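Dimethyl-sulfide monooxygenase (Hyphomicrobium sulfonivorans, PDB 6AK1) oxidises dimethyl sulfide to methanethiol and formaldehyde, using molecular oxygen and NADH with FMN as cofactor. Local coordinates at residues 54-59 with 90-95; 84-89 with 113-118; 40-45 with 403-408; 8-13 with 278-283. One frame throughout, in Å; residues are numbered along the deposited sequence.

Contact 1: residues 54-59 with 90-95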
loop_
_atom_site.group_PDB
_atom_site.type_symbol
_atom_site.label_atom_id
_atom_site.label_comp_id
_atom_site.label_asym_id
_atom_site.label_seq_id
_atom_site.Cartn_x
_atom_site.Cartn_y
_atom_site.Cartn_z
ATOM N N LEU A 54 5.789 4.208 5.653
ATOM C CA LEU A 54 5.670 2.789 5.989
ATOM C C LEU A 54 4.384 2.255 5.354
ATOM O O LEU A 54 3.280 2.632 5.752
ATOM C CB LEU A 54 5.665 2.576 7.501
ATOM C CG LEU A 54 5.454 1.148 8.024
ATOM C CD1 LEU A 54 6.622 0.213 7.706
ATOM C CD2 LEU A 54 5.190 1.169 9.528
ATOM N N PHE A 55 4.525 1.389 4.370
ATOM C CA PHE A 55 3.403 0.852 3.609
ATOM C C PHE A 55 3.051 -0.502 4.216
ATOM O O PHE A 55 3.824 -1.461 4.092
ATOM C CB PHE A 55 3.808 0.739 2.141
ATOM C CG PHE A 55 2.682 0.477 1.184
ATOM C CD1 PHE A 55 1.918 -0.678 1.272
ATOM C CD2 PHE A 55 2.422 1.367 0.157
ATOM C CE1 PHE A 55 0.895 -0.937 0.369
ATOM C CE2 PHE A 55 1.405 1.115 -0.765
ATOM C CZ PHE A 55 0.643 -0.046 -0.659
ATOM N N ILE A 56 1.904 -0.581 4.889
ATOM C CA ILE A 56 1.520 -1.779 5.628
ATOM C C ILE A 56 0.450 -2.519 4.829
ATOM O O ILE A 56 -0.686 -2.045 4.703
ATOM C CB ILE A 56 1.033 -1.437 7.046
ATOM C CG1 ILE A 56 2.092 -0.620 7.783
ATOM C CG2 ILE A 56 0.753 -2.722 7.849
ATOM C CD1 ILE A 56 1.638 -0.116 9.140
ATOM N N ALA A 57 0.805 -3.693 4.309
ATOM C CA ALA A 57 -0.128 -4.548 3.585
ATOM C C ALA A 57 -1.059 -5.280 4.558
ATOM O O ALA A 57 -0.878 -5.249 5.778
ATOM C CB ALA A 57 0.630 -5.553 2.715
ATOM N N ASP A 58 -2.066 -5.951 4.004
ATOM C CA ASP A 58 -3.037 -6.666 4.825
ATOM C C ASP A 58 -3.786 -7.683 3.974
ATOM O O ASP A 58 -3.949 -7.498 2.769
ATOM C CB ASP A 58 -4.045 -5.709 5.478
ATOM C CG ASP A 58 -4.837 -6.373 6.605
ATOM O OD1 ASP A 58 -4.239 -7.185 7.359
ATOM O OD2 ASP A 58 -6.057 -6.088 6.728
ATOM N N VAL A 59 -4.221 -8.769 4.623
ATOM C CA VAL A 59 -5.166 -9.726 4.061
ATOM C C VAL A 59 -6.076 -10.188 5.192
ATOM O O VAL A 59 -5.747 -10.060 6.374
ATOM C CB VAL A 59 -4.501 -10.957 3.402
ATOM C CG1 VAL A 59 -3.590 -10.552 2.242
ATOM C CG2 VAL A 59 -3.742 -11.764 4.434
ATOM N N SER A 90 -1.239 4.676 15.830
ATOM C CA SER A 90 -1.143 5.838 16.722
ATOM C C SER A 90 0.125 5.792 17.563
ATOM O O SER A 90 0.778 6.820 17.764
ATOM C CB SER A 90 -2.370 5.940 17.637
ATOM O OG SER A 90 -2.440 4.839 18.519
ATOM N N ALA A 91 0.491 4.612 18.066
ATOM C CA ALA A 91 1.757 4.492 18.781
ATOM C C ALA A 91 2.928 4.933 17.904
ATOM O O ALA A 91 3.835 5.627 18.380
ATOM C CB ALA A 91 1.963 3.053 19.266
ATOM N N MET A 92 2.912 4.560 16.611
ATOM C CA MET A 92 4.027 4.900 15.725
ATOM C C MET A 92 4.038 6.388 15.404
ATOM O O MET A 92 5.107 6.998 15.275
ATOM C CB MET A 92 3.950 4.074 14.431
ATOM C CG MET A 92 4.348 2.617 14.594
ATOM S SD MET A 92 4.547 1.779 12.975
ATOM C CE MET A 92 2.847 1.827 12.360
ATOM N N ALA A 93 2.853 6.985 15.272
ATOM C CA ALA A 93 2.748 8.413 15.038
ATOM C C ALA A 93 3.197 9.219 16.253
ATOM O O ALA A 93 3.725 10.329 16.098
ATOM C CB ALA A 93 1.308 8.760 14.664
ATOM N N ALA A 94 3.005 8.675 17.462
ATOM C CA ALA A 94 3.399 9.378 18.681
ATOM C C ALA A 94 4.908 9.573 18.786
ATOM O O ALA A 94 5.348 10.540 19.417
ATOM C CB ALA A 94 2.903 8.626 19.923
ATOM N N VAL A 95 5.714 8.666 18.230
ATOM C CA VAL A 95 7.172 8.770 18.345
ATOM C C VAL A 95 7.809 9.244 17.038
ATOM O O VAL A 95 9.018 9.121 16.855
ATOM C CB VAL A 95 7.806 7.450 18.816
ATOM C CG1 VAL A 95 7.290 7.066 20.208
ATOM C CG2 VAL A 95 7.549 6.320 17.803
#
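M92 meets strand residues L54 and I56 with the last two atoms of its side chain, and each strand residue sees it from a different direction. Against L54 the two chains stand at about a right angle: the CD2 branch of the leucine lies 3.6 Å from M92 SD and 3.7 Å from M92 CE, so it fits against the S-CE bond. Against I56 the approach is tip to tip, with I56 CD1 4.0 Å from M92 CE. The bend of M92 at chi3 (-66°) turns its methyl away from the extended line of the chain, which lets CE touch both residues while SD touches L54 alone. Strand 53-57, helix 89-94 and the neighbouring parallel strand 100-106 make a beta-alpha-beta unit of the TIM barrel, with a long connection before the helix, and the contact packs the helix on the outer side of the strand. The inner side is taken by F55, whose ring meets F10, F225 and F245. M92 also packs on A43 of helix 36-48 and on F101, while I56 rests on P85. D58, further along the same segment, probably binds FMN, as in related enzymes.

Contact 2: residues 84-89 with 113-118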
loop_
_atom_site.group_PDB
_atom_site.type_symbol
_atom_site.label_atom_id
_atom_site.label_comp_id
_atom_site.label_asym_id
_atom_site.label_seq_id
_atom_site.Cartn_x
_atom_site.Cartn_y
_atom_site.Cartn_z
ATOM N N ASP A 84 -4.666 -6.731 12.523
ATOM C CA ASP A 84 -5.250 -5.533 11.932
ATOM C C ASP A 84 -4.191 -4.442 11.795
ATOM O O ASP A 84 -3.574 -4.061 12.798
ATOM C CB ASP A 84 -6.416 -5.102 12.827
ATOM C CG ASP A 84 -6.929 -3.699 12.545
ATOM O OD1 ASP A 84 -6.815 -3.177 11.410
ATOM O OD2 ASP A 84 -7.485 -3.111 13.503
ATOM N N PRO A 85 -3.937 -3.932 10.586
ATOM C CA PRO A 85 -2.854 -2.950 10.402
ATOM C C PRO A 85 -3.158 -1.570 10.951
ATOM O O PRO A 85 -2.239 -0.734 10.972
ATOM C CB PRO A 85 -2.691 -2.893 8.875
ATOM C CG PRO A 85 -4.076 -3.146 8.375
ATOM C CD PRO A 85 -4.628 -4.225 9.318
ATOM N N PHE A 86 -4.409 -1.282 11.343
ATOM C CA PHE A 86 -4.706 -0.030 12.034
ATOM C C PHE A 86 -4.166 -0.028 13.455
ATOM O O PHE A 86 -4.062 1.040 14.067
ATOM C CB PHE A 86 -6.220 0.215 12.089
ATOM C CG PHE A 86 -6.836 0.623 10.774
ATOM C CD1 PHE A 86 -6.970 -0.289 9.737
ATOM C CD2 PHE A 86 -7.335 1.911 10.596
ATOM C CE1 PHE A 86 -7.567 0.083 8.524
ATOM C CE2 PHE A 86 -7.938 2.287 9.392
ATOM C CZ PHE A 86 -8.048 1.370 8.352
ATOM N N GLY A 87 -3.808 -1.201 13.980
ATOM C CA GLY A 87 -3.620 -1.340 15.415
ATOM C C GLY A 87 -2.513 -0.475 15.993
ATOM O O GLY A 87 -2.692 0.146 17.042
ATOM N N ALA A 88 -1.350 -0.444 15.347
ATOM C CA ALA A 88 -0.174 0.209 15.918
ATOM C C ALA A 88 0.075 1.610 15.367
ATOM O O ALA A 88 1.090 2.218 15.712
ATOM C CB ALA A 88 1.068 -0.653 15.689
ATOM N N ILE A 89 -0.824 2.140 14.530
ATOM C CA ILE A 89 -0.551 3.404 13.846
ATOM C C ILE A 89 -0.337 4.536 14.850
ATOM O O ILE A 89 0.630 5.303 14.744
ATOM C CB ILE A 89 -1.676 3.742 12.851
ATOM C CG1 ILE A 89 -1.821 2.629 11.818
ATOM C CG2 ILE A 89 -1.396 5.103 12.169
ATOM C CD1 ILE A 89 -0.557 2.362 11.049
ATOM N N TYR A 113 -19.329 4.237 5.053
ATOM C CA TYR A 113 -19.506 5.206 6.136
ATOM C C TYR A 113 -18.584 4.906 7.316
ATOM O O TYR A 113 -18.013 5.823 7.916
ATOM C CB TYR A 113 -20.969 5.209 6.592
ATOM C CG TYR A 113 -21.349 6.370 7.484
ATOM C CD1 TYR A 113 -21.623 7.618 6.940
ATOM C CD2 TYR A 113 -21.448 6.220 8.863
ATOM C CE1 TYR A 113 -21.976 8.686 7.738
ATOM C CE2 TYR A 113 -21.801 7.288 9.670
ATOM C CZ TYR A 113 -22.060 8.514 9.102
ATOM O OH TYR A 113 -22.423 9.574 9.888
ATOM N N LEU A 114 -18.427 3.628 7.666
ATOM C CA LEU A 114 -17.596 3.262 8.811
ATOM C C LEU A 114 -16.110 3.319 8.483
ATOM O O LEU A 114 -15.308 3.751 9.318
ATOM C CB LEU A 114 -17.964 1.865 9.303
ATOM C CG LEU A 114 -19.331 1.703 9.969
ATOM C CD1 LEU A 114 -19.518 0.238 10.368
ATOM C CD2 LEU A 114 -19.478 2.643 11.183
ATOM N N LEU A 115 -15.709 2.853 7.302
ATOM C CA LEU A 115 -14.298 2.979 6.942
ATOM C C LEU A 115 -13.892 4.445 6.884
ATOM O O LEU A 115 -12.801 4.813 7.331
ATOM C CB LEU A 115 -13.995 2.270 5.611
ATOM C CG LEU A 115 -12.507 2.334 5.194
ATOM C CD1 LEU A 115 -11.565 1.850 6.310
ATOM C CD2 LEU A 115 -12.251 1.565 3.891
ATOM N N ALA A 116 -14.784 5.300 6.376
ATOM C CA ALA A 116 -14.522 6.734 6.324
ATOM C C ALA A 116 -14.162 7.289 7.697
ATOM O O ALA A 116 -13.244 8.113 7.822
ATOM C CB ALA A 116 -15.745 7.463 5.762
ATOM N N ARG A 117 -14.873 6.852 8.740
ATOM C CA ARG A 117 -14.584 7.346 10.085
ATOM C C ARG A 117 -13.261 6.791 10.600
ATOM O O ARG A 117 -12.488 7.515 11.237
ATOM C CB ARG A 117 -15.719 6.995 11.057
ATOM C CG ARG A 117 -15.522 7.586 12.450
ATOM C CD ARG A 117 -16.647 7.220 13.436
ATOM N NE ARG A 117 -16.533 5.840 13.896
ATOM C CZ ARG A 117 -16.809 5.441 15.134
ATOM N NH1 ARG A 117 -17.218 6.324 16.036
ATOM N NH2 ARG A 117 -16.671 4.161 15.473
ATOM N N ARG A 118 -12.978 5.515 10.332
ATOM C CA ARG A 118 -11.733 4.941 10.830
ATOM C C ARG A 118 -10.525 5.614 10.194
ATOM O O ARG A 118 -9.519 5.843 10.864
ATOM C CB ARG A 118 -11.706 3.432 10.583
ATOM C CG ARG A 118 -12.840 2.677 11.262
ATOM C CD ARG A 118 -12.840 1.195 10.873
ATOM N NE ARG A 118 -11.648 0.532 11.346
ATOM C CZ ARG A 118 -10.872 -0.272 10.627
ATOM N NH1 ARG A 118 -11.161 -0.577 9.367
ATOM N NH2 ARG A 118 -9.806 -0.801 11.206
HETATM O O HOH W 1 -8.426 -3.303 9.445
HETATM O O HOH W 2 -9.147 -1.232 14.391
#
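R118 sends CG opposite its carbonyl carbon and then bends at chi3 (65°), a course that lays its guanidinium over one face of the F86 ring. The result is a cation-pi contact: R118 CZ sits 3.8 Å from the centroid of the F86 ring and only 5° off the ring normal. The two planes are inclined by 35°, not stacked flat, and the tilt brings NH2 lowest, 3.2 Å from F86 CD1 near the rim. D84 approaches the guanidinium at its edge, where OD1 and R118 NH2 form a long salt bridge of 3.8 Å. Of two waters between the charges, one gives a hydrogen bond to D84 OD2 (2.7 Å) and accepts one from R118 NH2 (3.3 Å); the other, on OD1, reaches NH2 only weakly. D84 OD1 also receives the backbone N of F86 at 3.1 Å, an Asx turn, with the N-H arriving from above the carboxylate plane. In the TIM barrel this joins the loop leading into helix 89-94 to the next helix round, 112-126, with F86 also resting on V103 and A105 of the strand between them. A serine in place of F86 would probably deprive the guanidinium of its aromatic platform and open a gap beside L115, whose CD1 lies 4.1 Å from F86 CZ. R118 NH1 points to a second carboxylate, E110, in a salt bridge.

Contact 3: residues 40-45 with 403-408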
loop_
_atom_site.group_PDB
_atom_site.type_symbol
_atom_site.label_atom_id
_atom_site.label_comp_id
_atom_site.label_asym_id
_atom_site.label_seq_id
_atom_site.Cartn_x
_atom_site.Cartn_y
_atom_site.Cartn_z
ATOM N N THR A 40 6.997 0.589 16.846
ATOM C CA THR A 40 7.500 1.920 17.194
ATOM C C THR A 40 8.985 2.054 16.868
ATOM O O THR A 40 9.423 3.111 16.397
ATOM C CB THR A 40 7.225 2.251 18.673
ATOM O OG1 THR A 40 7.830 1.275 19.534
ATOM C CG2 THR A 40 5.739 2.274 18.926
ATOM N N ASN A 41 9.775 0.996 17.098
ATOM C CA ASN A 41 11.174 1.011 16.665
ATOM C C ASN A 41 11.293 1.129 15.143
ATOM O O ASN A 41 12.161 1.839 14.640
ATOM C CB ASN A 41 11.897 -0.255 17.128
ATOM C CG ASN A 41 12.122 -0.292 18.616
ATOM O OD1 ASN A 41 12.134 0.744 19.287
ATOM N ND2 ASN A 41 12.333 -1.495 19.143
ATOM N N MET A 42 10.443 0.419 14.398
ATOM C CA MET A 42 10.461 0.520 12.937
ATOM C C MET A 42 10.197 1.956 12.475
ATOM O O MET A 42 10.944 2.500 11.646
ATOM C CB MET A 42 9.436 -0.456 12.334
ATOM C CG MET A 42 9.313 -0.416 10.792
ATOM S SD MET A 42 10.911 -0.707 9.959
ATOM C CE MET A 42 11.337 -2.274 10.700
ATOM N N ALA A 43 9.151 2.599 13.026
ATOM C CA ALA A 43 8.787 3.951 12.596
ATOM C C ALA A 43 9.899 4.949 12.891
ATOM O O ALA A 43 10.172 5.840 12.080
ATOM C CB ALA A 43 7.477 4.403 13.271
ATOM N N MET A 44 10.531 4.834 14.061
ATOM C CA MET A 44 11.631 5.732 14.387
ATOM C C MET A 44 12.827 5.492 13.477
ATOM O O MET A 44 13.494 6.445 13.054
ATOM C CB MET A 44 12.032 5.560 15.847
ATOM C CG MET A 44 10.943 5.968 16.826
ATOM S SD MET A 44 11.607 6.147 18.503
ATOM C CE MET A 44 11.680 4.447 19.026
ATOM N N GLU A 45 13.110 4.221 13.172
ATOM C CA GLU A 45 14.231 3.883 12.309
ATOM C C GLU A 45 14.017 4.399 10.885
ATOM O O GLU A 45 14.980 4.811 10.229
ATOM C CB GLU A 45 14.447 2.367 12.322
ATOM C CG GLU A 45 15.482 1.862 11.331
ATOM C CD GLU A 45 16.926 2.137 11.769
ATOM O OE1 GLU A 45 17.130 2.968 12.675
ATOM O OE2 GLU A 45 17.856 1.507 11.209
ATOM N N GLY A 403 16.624 -5.458 9.772
ATOM C CA GLY A 403 17.923 -5.253 9.143
ATOM C C GLY A 403 17.831 -4.768 7.708
ATOM O O GLY A 403 18.698 -4.017 7.244
ATOM N N SER A 404 16.775 -5.173 6.990
ATOM C CA SER A 404 16.630 -4.765 5.597
ATOM C C SER A 404 16.544 -3.250 5.472
ATOM O O SER A 404 17.184 -2.660 4.597
ATOM C CB SER A 404 15.399 -5.431 4.987
ATOM O OG SER A 404 14.832 -4.602 3.986
ATOM N N VAL A 405 15.775 -2.607 6.353
ATOM C CA VAL A 405 15.665 -1.147 6.372
ATOM C C VAL A 405 16.936 -0.507 6.920
ATOM O O VAL A 405 17.443 0.481 6.366
ATOM C CB VAL A 405 14.439 -0.731 7.201
ATOM C CG1 VAL A 405 14.572 0.713 7.640
ATOM C CG2 VAL A 405 13.155 -0.954 6.427
ATOM N N THR A 406 17.460 -1.053 8.020
ATOM C CA THR A 406 18.695 -0.543 8.610
ATOM C C THR A 406 19.863 -0.613 7.633
ATOM O O THR A 406 20.640 0.345 7.520
ATOM C CB THR A 406 19.013 -1.320 9.887
ATOM O OG1 THR A 406 17.949 -1.126 10.827
ATOM C CG2 THR A 406 20.324 -0.823 10.512
ATOM N N ASP A 407 20.013 -1.736 6.917
ATOM C CA ASP A 407 21.096 -1.839 5.936
ATOM C C ASP A 407 20.910 -0.835 4.799
ATOM O O ASP A 407 21.880 -0.208 4.350
ATOM C CB ASP A 407 21.177 -3.255 5.362
ATOM C CG ASP A 407 21.873 -4.232 6.281
ATOM O OD1 ASP A 407 22.477 -3.799 7.293
ATOM O OD2 ASP A 407 21.823 -5.447 5.970
ATOM N N PHE A 408 19.676 -0.680 4.308
ATOM C CA PHE A 408 19.422 0.324 3.278
ATOM C C PHE A 408 19.832 1.713 3.748
ATOM O O PHE A 408 20.512 2.450 3.025
ATOM C CB PHE A 408 17.950 0.328 2.872
ATOM C CG PHE A 408 17.705 1.006 1.556
ATOM C CD1 PHE A 408 17.481 2.366 1.499
ATOM C CD2 PHE A 408 17.739 0.276 0.366
ATOM C CE1 PHE A 408 17.278 2.998 0.295
ATOM C CE2 PHE A 408 17.533 0.909 -0.849
ATOM C CZ PHE A 408 17.304 2.267 -0.885
#
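V405 is the first residue of 403-408 to touch 40-45, and its two methyls serve different partners. CG2 lies 4.2 Å from M42 SD, which the bend at chi2 (56°) places there. CG1 lies 4.0 Å from E45 CG, the valine and the glutamate sliding past each other in opposite directions, so the aliphatic part of E45 is used as apolar surface. One residue on, T406 takes the charged end of the same glutamate. Its OG1 donates a hydrogen bond of 2.7 Å to E45 OE2, the hydroxyl coming from above the carboxylate, 38° out of its plane. The side chains cross at about a right angle, and T406 CG2 stands 3.5 Å from E45 OE2, so the oxygen sits against both branches of the threonine. The bend of E45 at chi2 swings its carboxylate into this position. OE2 is also gripped by R48 in a salt bridge, which would probably steady the negative charge. The backbones come closest here, with the CA atoms of E45 and T406 7.3 Å apart. The axes of the two short helical segments come within 10.7 Å of each other and run nearly parallel, 16° apart. Helix 36-48 follows the first barrel strand and helix 403-418 follows the last, 393-397, so this side-by-side pair lies where a TIM barrel closes its outer ring of helices.

Contact 4: residues 8-13 with 278-283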
loop_
_atom_site.group_PDB
_atom_site.type_symbol
_atom_site.label_atom_id
_atom_site.label_comp_id
_atom_site.label_asym_id
_atom_site.label_seq_id
_atom_site.Cartn_x
_atom_site.Cartn_y
_atom_site.Cartn_z
ATOM N N ASN A 8 10.040 3.971 0.450
ATOM C CA ASN A 8 9.013 3.421 1.323
ATOM C C ASN A 8 9.476 2.079 1.874
ATOM O O ASN A 8 10.104 1.287 1.155
ATOM C CB ASN A 8 7.681 3.190 0.584
ATOM C CG ASN A 8 7.007 4.467 0.129
ATOM O OD1 ASN A 8 7.298 5.566 0.603
ATOM N ND2 ASN A 8 6.062 4.315 -0.785
ATOM N N ALA A 9 9.130 1.807 3.134
ATOM C CA ALA A 9 9.278 0.465 3.677
ATOM C C ALA A 9 7.969 -0.293 3.494
ATOM O O ALA A 9 6.898 0.196 3.862
ATOM C CB ALA A 9 9.676 0.491 5.157
ATOM N N PHE A 10 8.065 -1.474 2.910
ATOM C CA PHE A 10 6.939 -2.371 2.708
ATOM C C PHE A 10 6.953 -3.389 3.846
ATOM O O PHE A 10 7.974 -4.058 4.078
ATOM C CB PHE A 10 7.070 -3.031 1.333
ATOM C CG PHE A 10 5.842 -3.745 0.842
ATOM C CD1 PHE A 10 4.579 -3.181 0.964
ATOM C CD2 PHE A 10 5.968 -4.969 0.194
ATOM C CE1 PHE A 10 3.453 -3.852 0.488
ATOM C CE2 PHE A 10 4.847 -5.644 -0.299
ATOM C CZ PHE A 10 3.589 -5.088 -0.145
ATOM N N ASP A 11 5.840 -3.485 4.569
ATOM C CA ASP A 11 5.717 -4.402 5.698
ATOM C C ASP A 11 4.271 -4.899 5.748
ATOM O O ASP A 11 3.438 -4.532 4.920
ATOM C CB ASP A 11 6.151 -3.715 7.007
ATOM C CG ASP A 11 6.735 -4.695 8.043
ATOM O OD1 ASP A 11 6.262 -5.839 8.181
ATOM O OD2 ASP A 11 7.665 -4.313 8.762
ATOM N N MET A 12 3.980 -5.754 6.721
ATOM C CA MET A 12 2.647 -6.308 6.891
ATOM C C MET A 12 2.571 -6.783 8.331
ATOM O O MET A 12 3.594 -7.103 8.922
ATOM C CB MET A 12 2.388 -7.451 5.890
ATOM C CG MET A 12 1.022 -8.116 5.981
ATOM S SD MET A 12 0.683 -9.213 4.551
ATOM C CE MET A 12 -0.599 -10.234 5.235
ATOM N N THR A 13 1.375 -6.790 8.918
ATOM C CA THR A 13 1.275 -7.124 10.341
ATOM C C THR A 13 1.263 -8.647 10.521
ATOM O O THR A 13 0.337 -9.238 11.079
ATOM C CB THR A 13 0.047 -6.476 10.975
ATOM O OG1 THR A 13 -0.169 -5.169 10.422
ATOM C CG2 THR A 13 0.244 -6.358 12.482
ATOM N N PHE A 278 5.350 3.380 -7.450
ATOM C CA PHE A 278 6.268 2.677 -6.573
ATOM C C PHE A 278 6.291 1.219 -6.991
ATOM O O PHE A 278 5.232 0.615 -7.194
ATOM C CB PHE A 278 5.840 2.794 -5.104
ATOM C CG PHE A 278 5.555 4.194 -4.667
ATOM C CD1 PHE A 278 6.427 5.220 -4.988
ATOM C CD2 PHE A 278 4.402 4.492 -3.943
ATOM C CE1 PHE A 278 6.163 6.536 -4.585
ATOM C CE2 PHE A 278 4.132 5.797 -3.527
ATOM C CZ PHE A 278 5.013 6.823 -3.856
ATOM N N MET A 279 7.480 0.652 -7.112
ATOM C CA MET A 279 7.604 -0.734 -7.518
ATOM C C MET A 279 8.103 -1.566 -6.348
ATOM O O MET A 279 8.858 -1.091 -5.504
ATOM C CB MET A 279 8.554 -0.892 -8.713
ATOM C CG MET A 279 9.972 -0.393 -8.450
ATOM S SD MET A 279 11.133 -0.760 -9.784
ATOM C CE MET A 279 11.542 -2.474 -9.427
ATOM N N LEU A 280 7.668 -2.811 -6.308
ATOM C CA LEU A 280 8.166 -3.752 -5.320
ATOM C C LEU A 280 9.622 -4.099 -5.629
ATOM O O LEU A 280 9.983 -4.342 -6.785
ATOM C CB LEU A 280 7.289 -5.005 -5.307
ATOM C CG LEU A 280 7.806 -6.222 -4.532
ATOM C CD1 LEU A 280 7.826 -5.882 -3.065
ATOM C CD2 LEU A 280 6.925 -7.425 -4.778
ATOM N N LEU A 281 10.458 -4.104 -4.591
ATOM C CA LEU A 281 11.876 -4.405 -4.721
ATOM C C LEU A 281 12.399 -4.851 -3.366
ATOM O O LEU A 281 12.023 -4.285 -2.331
ATOM C CB LEU A 281 12.686 -3.199 -5.209
ATOM C CG LEU A 281 14.181 -3.423 -5.481
ATOM C CD1 LEU A 281 14.419 -4.402 -6.671
ATOM C CD2 LEU A 281 14.843 -2.107 -5.769
ATOM N N THR A 282 13.258 -5.871 -3.384
ATOM C CA THR A 282 13.984 -6.339 -2.209
ATOM C C THR A 282 15.472 -6.107 -2.430
ATOM O O THR A 282 16.042 -6.601 -3.409
ATOM C CB THR A 282 13.716 -7.821 -1.955
ATOM O OG1 THR A 282 12.301 -8.032 -1.861
ATOM C CG2 THR A 282 14.415 -8.277 -0.667
ATOM N N VAL A 283 16.103 -5.392 -1.509
ATOM C CA VAL A 283 17.511 -5.038 -1.600
ATOM C C VAL A 283 18.263 -5.776 -0.499
ATOM O O VAL A 283 17.968 -5.599 0.690
ATOM C CB VAL A 283 17.714 -3.521 -1.486
ATOM C CG1 VAL A 283 19.212 -3.172 -1.473
ATOM C CG2 VAL A 283 16.996 -2.811 -2.620
#
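Side chains of two barrel strands that are not direct neighbours meet here inside the TIM barrel. Strand 393-397 lies between strands 6-12 and 276-284 and pairs in parallel with both, which explains CA separations of 8.4 Å for N8 and F278 and 8.2 Å for F10 and L280. The four touching residues are all buried and form two steps along the strands. In the first, N8 presents its amide to the ring of F278. ND2 hovers over one face, offset toward the rim, and is 3.6 Å from F278 CD2 and 3.7 Å from F278 CE2. Amide and ring planes are 73° apart, so the nitrogen end, not the flat of the amide, is what meets the aromatic face. The buried polar atom has a conventional partner too, since N8 ND2 hydrogen-bonds to N395 OD1 on the strand between. An alanine at F278 would probably strip the aromatic cover from N8 ND2 and open a gap beside the amide. The second step is wholly apolar and lies further along the strands. There the F10 ring also meets F55, F245 and H17, making it part of an aromatic cluster in the barrel interior; its side chain is about 7 Å from that of T104, a probable FMN ligand by likeness to relatives. With CG anti to the backbone N (chi1 168°), L280 reaches toward the ring, and its CD1 branch meets it obliquely, 3.9 Å from F10 CD2 and 4.1 Å from F10 CE2.

Contacts 1 and 4 are buried, the first purely apolar, the second mixing an apolar pair with an amide set over an aromatic face; contacts 2 and 3 are partly buried and add charged groups to their apolar packing. Contact 4 lies in the barrel interior, contact 1 joins the wall to a helix outside it, and a probable hydrogen bond from F55 N to A9 O (2.7 Å) links their neighbouring strands. Contact 3 lies one layer out, on helices beside the same strands: V95 of contact 1 packs on its M44, and V405 on A9 of contact 4. Contact 2 meets contact 1 where I89 touches I56, and there water bridges opposite charges; contact 3 uses a direct hydroxyl-carboxylate bond.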